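Local coordinates for protein LEOA (Escherichia coli, PDB 4AUR) that probably binds and hydrolyses GTP as a bacterial dynamin-like protein of enterotoxigenic strains, at residues 313-316 against 317-321; 321-324 against 325-329; 385-388 against 389-393; 518-521 against 522-525; 529-532 against 533-537. One frame throughout, in Å; residues are numbered along the deposited sequence.

Contact 1 (313-316 against 317-321); sequences DIKQ and SRIEV
Ser317 turns its hydroxyl back along the helix toward Asp313: OG stands anti to its own carbonyl carbon and beside the backbone N (chi1 -72°), which aims it at the carbonyl one turn earlier. The evidence is a hydrogen bond of 2.7 Å from Ser317 OG to Asp313 O, made beside the regular helical bond from Ser317 N to the same oxygen at 2.8 Å. The two donors reach Asp313 O from opposite faces of its carbonyl plane, the hydroxyl lying 36° out of that plane. Two bonds therefore grip one acceptor, and the buried hydroxyl is satisfied within its own helix.

Such i to i+4 pairing belongs to the long helix 275-343 of the dynamin-like helical domain, and Ile314 and Arg318 repeat the same spacing on another face. Their side chains run alongside each other and point the same way. Bends at chi2 and chi3 of Arg318 turn one face of the guanidinium to Ile314 CG2, which is 3.5 Å from Arg318 NH2. Nearer the backbone, Arg318 CG passes close to Ile314 O, the acceptor of Arg318 N, as is routine within a helix.

On the exposed side, Ile319 CG1 lies near Lys315 O in the same routine way, with Ile319 N bonded to that oxygen at 2.9 Å. The guanidinium finds its strongest partner outside the helix, in a salt bridge to Glu536 of helix 530-544, while Leu392 of helix 368-408 covers Ser317 and Ile314.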
# COMPACT_ATOMS: atom_id res chain seq x y z
N ASP A 313 23.63 12.85 -9.82
CA ASP A 313 24.85 12.82 -9.01
C ASP A 313 26.08 12.71 -9.84
O ASP A 313 27.07 13.38 -9.60
CB ASP A 313 24.84 11.62 -8.09
CG ASP A 313 23.86 11.75 -6.98
OD1 ASP A 313 23.30 12.87 -6.85
OD2 ASP A 313 23.66 10.76 -6.24
N ILE A 314 26.02 11.82 -10.81
CA ILE A 314 27.12 11.62 -11.72
C ILE A 314 27.36 12.86 -12.56
O ILE A 314 28.46 13.21 -12.78
CB ILE A 314 26.84 10.38 -12.57
CG1 ILE A 314 26.98 9.16 -11.67
CG2 ILE A 314 27.79 10.28 -13.76
CD1 ILE A 314 26.49 7.91 -12.33
N LYS A 315 26.31 13.52 -12.99
CA LYS A 315 26.41 14.73 -13.77
C LYS A 315 27.09 15.81 -12.98
O LYS A 315 28.02 16.46 -13.47
CB LYS A 315 25.01 15.19 -14.16
CG LYS A 315 24.99 16.12 -15.35
CD LYS A 315 23.70 16.93 -15.37
CE LYS A 315 23.64 17.86 -16.57
NZ LYS A 315 22.33 18.59 -16.65
N GLN A 316 26.64 15.99 -11.74
CA GLN A 316 27.14 17.05 -10.89
C GLN A 316 28.57 16.77 -10.53
O GLN A 316 29.42 17.64 -10.59
CB GLN A 316 26.29 17.18 -9.64
CG GLN A 316 24.85 17.57 -9.92
CD GLN A 316 24.72 18.94 -10.54
OE1 GLN A 316 25.39 19.89 -10.12
NE2 GLN A 316 23.85 19.06 -11.56
N SER A 317 28.83 15.54 -10.13
CA SER A 317 30.16 15.04 -9.99
C SER A 317 31.04 15.42 -11.17
O SER A 317 32.06 16.11 -11.01
CB SER A 317 30.11 13.53 -9.86
OG SER A 317 29.58 13.19 -8.59
N ARG A 318 30.64 15.02 -12.36
CA ARG A 318 31.47 15.31 -13.50
C ARG A 318 31.69 16.79 -13.65
O ARG A 318 32.78 17.22 -13.94
CB ARG A 318 30.88 14.73 -14.77
CG ARG A 318 30.81 13.21 -14.75
CD ARG A 318 30.96 12.62 -16.13
NE ARG A 318 29.94 11.62 -16.40
CZ ARG A 318 30.16 10.33 -16.62
NH1 ARG A 318 31.37 9.81 -16.59
NH2 ARG A 318 29.14 9.56 -16.88
N ILE A 319 30.64 17.59 -13.47
CA ILE A 319 30.73 19.05 -13.59
C ILE A 319 31.72 19.61 -12.58
O ILE A 319 32.43 20.56 -12.86
CB ILE A 319 29.36 19.68 -13.35
CG1 ILE A 319 28.56 19.63 -14.63
CG2 ILE A 319 29.46 21.13 -12.87
CD1 ILE A 319 27.10 19.96 -14.43
N GLU A 320 31.76 19.02 -11.39
CA GLU A 320 32.64 19.49 -10.37
C GLU A 320 34.11 19.18 -10.69
O GLU A 320 34.97 20.04 -10.59
CB GLU A 320 32.26 18.92 -9.02
CG GLU A 320 32.82 19.76 -7.90
CD GLU A 320 32.43 19.27 -6.54
OE1 GLU A 320 31.39 18.56 -6.44
OE2 GLU A 320 33.17 19.63 -5.58
N VAL A 321 34.39 17.95 -11.07
CA VAL A 321 35.73 17.58 -11.45
C VAL A 321 36.23 18.43 -12.60
O VAL A 321 37.37 18.87 -12.58
CB VAL A 321 35.77 16.10 -11.81
CG1 VAL A 321 37.04 15.74 -12.59
CG2 VAL A 321 35.64 15.29 -10.53

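Contact 2 (321-324 against 325-329); sequences VKRL and AGELF
Leu324 and Glu327, three residues apart, touch through a methyl and a carboxylate oxygen: Leu324 CD2 lies 3.7 Å from Glu327 OE1, the two side chains crossing at a slant. Glu327 also meets the backbone of the preceding turn, with its CG 3.5 Å from Arg323 O. The torsion explains this: CG is anti to the carbonyl carbon (chi1 -71°), and the chain runs on extended, carrying the carboxylate back over the preceding turn.

Arg323 runs beside Glu327 and points the same way, yet the pair is not a closed salt bridge. The nearest charged atoms, Arg323 NH1 and Glu327 OE2, are 4.7 Å apart, and the guanidinium and carboxylate planes are turned 37° from each other. Their opposite charges would probably still attract weakly on this exposed face. The closer approach is of a methylene to the carboxylate, Arg323 CD to Glu327 OE2 at 4.2 Å.

What positions these groups is the helical backbone. Glu327 N bonds to Arg323 O at 3.1 Å in a nearly straight line (177° at the hydrogen), and Leu328 N bonds to Leu324 O at 2.8 Å. Ala325 N is bonded to Val321 O, and the Ala325 methyl rests 3.5 Å from that same oxygen.

Beyond the helix, Leu324, Ala325 and Leu328 bear on Phe381 of helix 368-408. Ala325 also touches Met524 of helix 521-528, while Leu328 and Phe329 meet Leu518 of helix 489-518, where the Phe329 ring stands edge-to-face to Tyr515. Helix 275-343 thus packs here against three others.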
# COMPACT_ATOMS: atom_id res chain seq x y z
N VAL A 321 34.39 17.95 -11.07
CA VAL A 321 35.73 17.58 -11.45
C VAL A 321 36.23 18.43 -12.60
O VAL A 321 37.37 18.87 -12.58
CB VAL A 321 35.77 16.10 -11.81
CG1 VAL A 321 37.04 15.74 -12.59
CG2 VAL A 321 35.64 15.29 -10.53
N LYS A 322 35.39 18.67 -13.59
CA LYS A 322 35.80 19.53 -14.67
C LYS A 322 36.23 20.90 -14.13
O LYS A 322 37.21 21.46 -14.58
CB LYS A 322 34.68 19.68 -15.68
CG LYS A 322 34.59 18.52 -16.66
CD LYS A 322 33.19 18.34 -17.21
CE LYS A 322 33.25 17.53 -18.50
NZ LYS A 322 31.99 16.80 -18.81
N ARG A 323 35.51 21.41 -13.14
CA ARG A 323 35.80 22.71 -12.59
C ARG A 323 37.13 22.71 -11.86
O ARG A 323 37.90 23.67 -11.94
CB ARG A 323 34.69 23.20 -11.67
CG ARG A 323 34.43 24.70 -11.82
CD ARG A 323 33.55 25.31 -10.73
NE ARG A 323 32.40 24.48 -10.39
CZ ARG A 323 32.31 23.74 -9.28
NH1 ARG A 323 33.30 23.72 -8.38
NH2 ARG A 323 31.21 23.00 -9.06
N LEU A 324 37.42 21.63 -11.16
CA LEU A 324 38.72 21.47 -10.50
C LEU A 324 39.87 21.30 -11.49
O LEU A 324 40.95 21.80 -11.27
CB LEU A 324 38.70 20.26 -9.58
CG LEU A 324 37.69 20.36 -8.45
CD1 LEU A 324 37.59 19.04 -7.72
CD2 LEU A 324 38.05 21.49 -7.50
N ALA A 325 39.64 20.56 -12.57
CA ALA A 325 40.66 20.36 -13.57
C ALA A 325 41.10 21.68 -14.15
O ALA A 325 42.28 21.88 -14.42
CB ALA A 325 40.17 19.45 -14.67
N GLY A 326 40.14 22.59 -14.33
CA GLY A 326 40.39 23.89 -14.89
C GLY A 326 41.12 24.80 -13.94
O GLY A 326 42.10 25.43 -14.31
N GLU A 327 40.65 24.87 -12.69
CA GLU A 327 41.40 25.54 -11.64
C GLU A 327 42.84 25.00 -11.58
O GLU A 327 43.78 25.77 -11.42
CB GLU A 327 40.71 25.39 -10.29
CG GLU A 327 39.42 26.21 -10.15
CD GLU A 327 38.51 25.70 -9.03
OE1 GLU A 327 39.00 24.97 -8.13
OE2 GLU A 327 37.30 26.02 -9.07
N LEU A 328 43.00 23.69 -11.73
CA LEU A 328 44.32 23.09 -11.68
C LEU A 328 45.16 23.61 -12.81
O LEU A 328 46.30 23.98 -12.64
CB LEU A 328 44.27 21.59 -11.80
CG LEU A 328 45.69 21.00 -11.90
CD1 LEU A 328 46.44 21.28 -10.62
CD2 LEU A 328 45.69 19.51 -12.19
N PHE A 329 44.57 23.59 -13.99
CA PHE A 329 45.20 24.14 -15.16
C PHE A 329 45.55 25.63 -14.99
O PHE A 329 46.62 26.05 -15.38
CB PHE A 329 44.28 23.97 -16.35
CG PHE A 329 44.75 24.66 -17.56
CD1 PHE A 329 45.70 24.06 -18.37
CD2 PHE A 329 44.27 25.91 -17.88
CE1 PHE A 329 46.14 24.69 -19.51
CE2 PHE A 329 44.72 26.56 -19.00
CZ PHE A 329 45.65 25.96 -19.81

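Contact 3 (385-388 against 389-393)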
# COMPACT_ATOMS: atom_id res chain seq x y z
N SER A 385 39.43 15.68 -6.27
CA SER A 385 38.65 14.91 -7.23
C SER A 385 38.35 13.47 -6.79
O SER A 385 37.29 12.95 -7.07
CB SER A 385 39.30 14.92 -8.63
OG SER A 385 40.25 13.87 -8.74
N THR A 386 39.28 12.82 -6.12
CA THR A 386 38.97 11.53 -5.48
C THR A 386 37.88 11.71 -4.39
O THR A 386 37.06 10.84 -4.19
CB THR A 386 40.24 10.84 -4.90
OG1 THR A 386 41.06 10.35 -5.97
CG2 THR A 386 39.89 9.66 -3.98
N ALA A 387 37.85 12.84 -3.70
CA ALA A 387 36.83 13.05 -2.69
C ALA A 387 35.46 13.26 -3.30
O ALA A 387 34.47 12.96 -2.65
CB ALA A 387 37.20 14.23 -1.80
N VAL A 388 35.40 13.80 -4.51
CA VAL A 388 34.14 13.99 -5.23
C VAL A 388 33.52 12.63 -5.52
O VAL A 388 32.34 12.39 -5.28
CB VAL A 388 34.34 14.77 -6.55
CG1 VAL A 388 33.16 14.58 -7.52
CG2 VAL A 388 34.55 16.25 -6.25
N SER A 389 34.35 11.73 -6.03
CA SER A 389 33.90 10.41 -6.36
C SER A 389 33.53 9.63 -5.10
O SER A 389 32.73 8.68 -5.15
CB SER A 389 35.00 9.67 -7.13
OG SER A 389 35.82 9.01 -6.21
N GLN A 390 34.11 10.02 -3.97
CA GLN A 390 33.74 9.40 -2.74
C GLN A 390 32.39 9.85 -2.23
O GLN A 390 31.67 9.06 -1.66
CB GLN A 390 34.79 9.64 -1.67
CG GLN A 390 34.77 8.55 -0.59
CD GLN A 390 35.64 7.35 -0.93
OE1 GLN A 390 36.48 7.38 -1.85
NE2 GLN A 390 35.46 6.28 -0.19
N ARG A 391 32.06 11.12 -2.41
CA ARG A 391 30.74 11.61 -2.03
C ARG A 391 29.65 11.03 -2.92
O ARG A 391 28.51 10.88 -2.49
CB ARG A 391 30.67 13.13 -2.06
CG ARG A 391 31.18 13.75 -0.78
CD ARG A 391 31.08 15.27 -0.78
NE ARG A 391 32.34 15.88 -1.22
CZ ARG A 391 32.53 16.48 -2.39
NH1 ARG A 391 31.55 16.60 -3.29
NH2 ARG A 391 33.73 16.98 -2.64
N LEU A 392 29.99 10.73 -4.16
CA LEU A 392 29.05 10.13 -5.06
C LEU A 392 28.78 8.69 -4.65
O LEU A 392 27.63 8.27 -4.61
CB LEU A 392 29.55 10.23 -6.51
CG LEU A 392 29.03 9.24 -7.55
CD1 LEU A 392 27.53 9.36 -7.72
CD2 LEU A 392 29.75 9.50 -8.87
N SER A 393 29.82 7.92 -4.37
CA SER A 393 29.68 6.56 -3.91
C SER A 393 28.85 6.53 -2.64
O SER A 393 28.02 5.66 -2.49
CB SER A 393 31.05 5.95 -3.62
OG SER A 393 30.98 4.81 -2.78
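The Arg391 guanidinium lies over the backbone of the previous turn, with Ala387 O and Val388 CA on one of its faces. Both sit off-centre toward the rim of the group, the carbonyl oxygen 3.7 Å above its plane. At its end, Arg391 NH2 comes 3.8 Å from Val388 CG2. A bend at chi3 folds the arginine back to this place, and its backbone N holds the same carbonyl, Arg391 N to Ala387 O being 3.0 Å. Outside the helix, Arg391 has a long, weak ion pair with Glu320 of helix 275-343.

Ser389 takes the crowded position, with OG between the backbone N and the carbonyl carbon (chi1 90°), and so reaches Thr386 O at 3.0 Å. The hydroxyl donates, tilted 27° from the carbonyl plane. Of the backbone bonds nearby, Gln390 N to Thr386 O and Ser389 N to Ser385 O are weak, whereas Leu392 N to Val388 O, at 3.1 Å, is regular.

A serine hydroxyl donating to the carbonyl three residues earlier is a common intrahelical side-chain-to-backbone bond, here within helix 368-408 of the dynamin-like helical domain.

Contact 4 (518-521 against 522-525); sequences LSSD and EKMF
Phe525 sets the edge of its ring against Asp521 O, and its atoms can be followed outward from the backbone. CB lies close to Asp521 O, as helix geometry requires, since Phe525 N is bonded to that carbonyl at 2.8 Å. CG follows at 3.5 Å from the same oxygen. Along one rim of the ring, Phe525 CD2 again meets Asp521 O, which sits near the ring plane, and CD2 comes 4.0 Å from Asp521 CB. Farther out, Phe525 CE1 packs on Val321 CG1 and CZ lies near Arg318 O, both of helix 275-343.

One residue earlier, selenomethionine Met524 bonds through its backbone N to Ser520 O at 2.8 Å, nearly along the C=O axis. Its CG, anti to the backbone N (chi1 -167°), is thereby brought 3.9 Å from Leu518 CD2, an apolar touch with the end of the preceding helix; beyond CG the chain bends at chi2 and chi3 and leads away. Both side chains also reach Phe381 of helix 368-408.

The Lys523 chain passes by Ser520, with CG 3.7 Å from Ser520 OG, while Lys523 N makes a weak bond to Ser520 O.

Ser520 occupies the N-cap position, and its carbonyl opens the bonding of the new helix. This is the first turn of helix 521-528, reached by a short link from helix 489-518.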
# COMPACT_ATOMS: atom_id res chain seq x y z
N LEU A 518 44.90 16.99 -19.15
CA LEU A 518 43.81 17.84 -18.72
C LEU A 518 43.07 18.40 -19.90
O LEU A 518 41.98 18.91 -19.75
CB LEU A 518 44.32 19.00 -17.88
CG LEU A 518 44.99 18.71 -16.54
CD1 LEU A 518 45.38 20.02 -15.87
CD2 LEU A 518 44.12 17.89 -15.60
N SER A 519 43.66 18.34 -21.08
CA SER A 519 43.01 18.94 -22.24
C SER A 519 41.88 18.05 -22.79
O SER A 519 41.12 18.49 -23.64
CB SER A 519 44.03 19.25 -23.35
OG SER A 519 44.48 18.06 -23.99
N SER A 520 41.76 16.82 -22.30
CA SER A 520 40.75 15.89 -22.78
C SER A 520 40.01 15.23 -21.63
O SER A 520 40.65 14.66 -20.78
CB SER A 520 41.42 14.82 -23.66
OG SER A 520 40.68 13.61 -23.69
N ASP A 521 38.68 15.27 -21.63
CA ASP A 521 37.92 14.73 -20.49
C ASP A 521 38.02 13.21 -20.39
O ASP A 521 38.02 12.66 -19.30
CB ASP A 521 36.46 15.15 -20.57
CG ASP A 521 36.27 16.68 -20.50
OD1 ASP A 521 37.11 17.36 -19.86
OD2 ASP A 521 35.28 17.20 -21.09
N GLU A 522 38.08 12.52 -21.51
CA GLU A 522 38.36 11.09 -21.52
C GLU A 522 39.58 10.76 -20.65
O GLU A 522 39.54 9.87 -19.80
CB GLU A 522 38.65 10.66 -22.96
CG GLU A 522 38.83 9.15 -23.19
CD GLU A 522 37.65 8.50 -23.92
OE1 GLU A 522 36.61 9.16 -24.19
OE2 GLU A 522 37.76 7.30 -24.21
N LYS A 523 40.68 11.47 -20.88
CA LYS A 523 41.96 11.15 -20.24
C LYS A 523 41.89 11.68 -18.85
O LYS A 523 42.28 11.02 -17.89
CB LYS A 523 43.11 11.83 -20.97
CG LYS A 523 43.30 11.38 -22.41
CD LYS A 523 44.29 12.27 -23.14
CE LYS A 523 44.46 11.83 -24.60
NZ LYS A 523 44.87 10.39 -24.66
N MSE A 524 41.37 12.88 -18.73
CA MSE A 524 41.33 13.55 -17.46
C MSE A 524 40.61 12.63 -16.54
O MSE A 524 41.15 12.14 -15.56
CB MSE A 524 40.69 14.93 -17.60
CG MSE A 524 40.96 15.70 -16.32
SE MSE A 524 39.38 15.59 -15.15
CE MSE A 524 39.85 14.11 -14.00
N PHE A 525 39.38 12.31 -16.89
CA PHE A 525 38.61 11.36 -16.09
C PHE A 525 39.31 10.04 -15.86
O PHE A 525 39.28 9.55 -14.75
CB PHE A 525 37.22 11.18 -16.64
CG PHE A 525 36.31 12.27 -16.22
CD1 PHE A 525 35.93 12.36 -14.90
CD2 PHE A 525 35.86 13.20 -17.11
CE1 PHE A 525 35.09 13.37 -14.48
CE2 PHE A 525 35.03 14.21 -16.71
CZ PHE A 525 34.64 14.30 -15.39

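Contact 5 (529-532 against 533-537); sequences APQI and QQMEQ
Gln531 and selenomethionine Met535 pair first by carbon packing, lying side by side and pointing the same way. Gln531 CG is set between its own backbone N and carbonyl carbon (chi1 54°), and a turn at chi3 of Met535 carries its methyl back to it, with Gln531 CG and Met535 CE 3.4 Å apart. The selenoether chain also follows the backbone, Met535 CG lying close to Gln531 O as is usual one turn along a helix.

A second kind is the approach of an amide side chain to the backbone. Gln534 extends along the first turn, with CG 3.6 Å from Pro530 O and OE1 3.7 Å from Gln531 CA. Both are carbon-to-oxygen packing.

The third kind is regular helical bonding. Gln534 N meets Pro530 O at 3.2 Å in the carbonyl plane, Met535 N meets Gln531 O at 2.8 Å with 168° at the hydrogen, and Glu536 N meets Ile532 O at 3.0 Å. Ala529 has already left helical geometry (phi -166°), so the path breaks here after helix 521-528; Pro530, whose backbone N carries no hydrogen, fits the first turn of helix 530-544.

Ile532 faces Ile314 of helix 275-343 and Leu392 of helix 368-408, where Met535 joins it and reaches Ser393. Gln534 and Met535 also touch Leu447 of helix 430-447, placing helix 530-544 among these three.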
# COMPACT_ATOMS: atom_id res chain seq x y z
N ALA A 529 39.84 10.15 -11.91
CA ALA A 529 38.48 9.82 -11.44
C ALA A 529 37.77 8.72 -12.25
O ALA A 529 36.64 8.90 -12.66
CB ALA A 529 37.65 11.09 -11.46
N PRO A 530 38.45 7.59 -12.49
CA PRO A 530 37.87 6.50 -13.25
C PRO A 530 36.64 5.86 -12.63
O PRO A 530 35.76 5.35 -13.37
CB PRO A 530 39.00 5.48 -13.34
CG PRO A 530 39.97 5.85 -12.27
CD PRO A 530 39.87 7.34 -12.19
N GLN A 531 36.55 5.86 -11.29
CA GLN A 531 35.39 5.23 -10.66
C GLN A 531 34.04 5.88 -10.97
O GLN A 531 33.00 5.25 -10.80
CB GLN A 531 35.56 5.08 -9.15
CG GLN A 531 35.90 6.35 -8.42
CD GLN A 531 37.38 6.46 -8.14
OE1 GLN A 531 38.00 5.50 -7.64
NE2 GLN A 531 37.96 7.62 -8.48
N ILE A 532 34.03 7.13 -11.42
CA ILE A 532 32.77 7.75 -11.82
C ILE A 532 32.21 7.00 -13.01
O ILE A 532 31.04 6.67 -13.02
CB ILE A 532 32.90 9.25 -12.13
CG1 ILE A 532 33.21 10.03 -10.86
CG2 ILE A 532 31.58 9.77 -12.69
CD1 ILE A 532 33.85 11.38 -11.10
N GLN A 533 33.03 6.70 -14.03
CA GLN A 533 32.51 5.96 -15.16
C GLN A 533 32.12 4.54 -14.70
O GLN A 533 31.06 4.01 -15.07
CB GLN A 533 33.52 5.92 -16.30
CG GLN A 533 33.14 4.98 -17.45
CD GLN A 533 33.98 5.22 -18.70
OE1 GLN A 533 34.74 4.35 -19.13
NE2 GLN A 533 33.86 6.41 -19.28
N GLN A 534 32.96 3.96 -13.87
CA GLN A 534 32.72 2.62 -13.39
C GLN A 534 31.39 2.53 -12.63
O GLN A 534 30.61 1.64 -12.90
CB GLN A 534 33.91 2.13 -12.57
CG GLN A 534 35.11 1.79 -13.45
CD GLN A 534 36.43 1.69 -12.70
OE1 GLN A 534 36.49 1.80 -11.46
NE2 GLN A 534 37.52 1.49 -13.47
N MSE A 535 31.13 3.46 -11.73
CA MSE A 535 29.85 3.52 -11.04
C MSE A 535 28.70 3.78 -11.98
O MSE A 535 27.60 3.36 -11.72
CB MSE A 535 29.82 4.64 -10.02
CG MSE A 535 30.76 4.36 -8.86
SE MSE A 535 30.76 5.76 -7.46
CE MSE A 535 32.64 6.32 -7.62
N GLU A 536 28.91 4.50 -13.05
CA GLU A 536 27.84 4.78 -13.98
C GLU A 536 27.39 3.48 -14.65
O GLU A 536 26.19 3.23 -14.79
CB GLU A 536 28.29 5.80 -15.02
CG GLU A 536 27.44 5.79 -16.27
CD GLU A 536 27.75 6.95 -17.18
OE1 GLU A 536 28.78 6.88 -17.89
OE2 GLU A 536 26.94 7.92 -17.18
N GLN A 537 28.37 2.69 -15.07
CA GLN A 537 28.17 1.32 -15.56
C GLN A 537 27.28 0.48 -14.63
O GLN A 537 26.25 -0.07 -15.04
CB GLN A 537 29.54 0.68 -15.67
CG GLN A 537 29.80 -0.25 -16.83
CD GLN A 537 31.19 -0.89 -16.68
OE1 GLN A 537 32.14 -0.27 -16.17
NE2 GLN A 537 31.30 -2.16 -17.09

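How the contacts relate
All five contacts are local, between residues about one turn apart, so none closes a long loop and none nests in or crosses another. Contacts 1 and 2 overlap at Val321 on helix 275-343; the rest follow in series. Contact 3 lies on helix 368-408, its Val388 against Glu320 of contact 1 and Val321 of contact 2. Contact 4 spans the break between helices 489-518 and 521-528, and its Met524 packs on Val321. Contact 5 sets Met535 on Leu392 of contact 3, and the Arg318-Glu536 salt bridge links it to contact 1. Together they mark where helices 275-343, 368-408, 521-528 and 530-544 pack side by side in the dynamin-like helical domain.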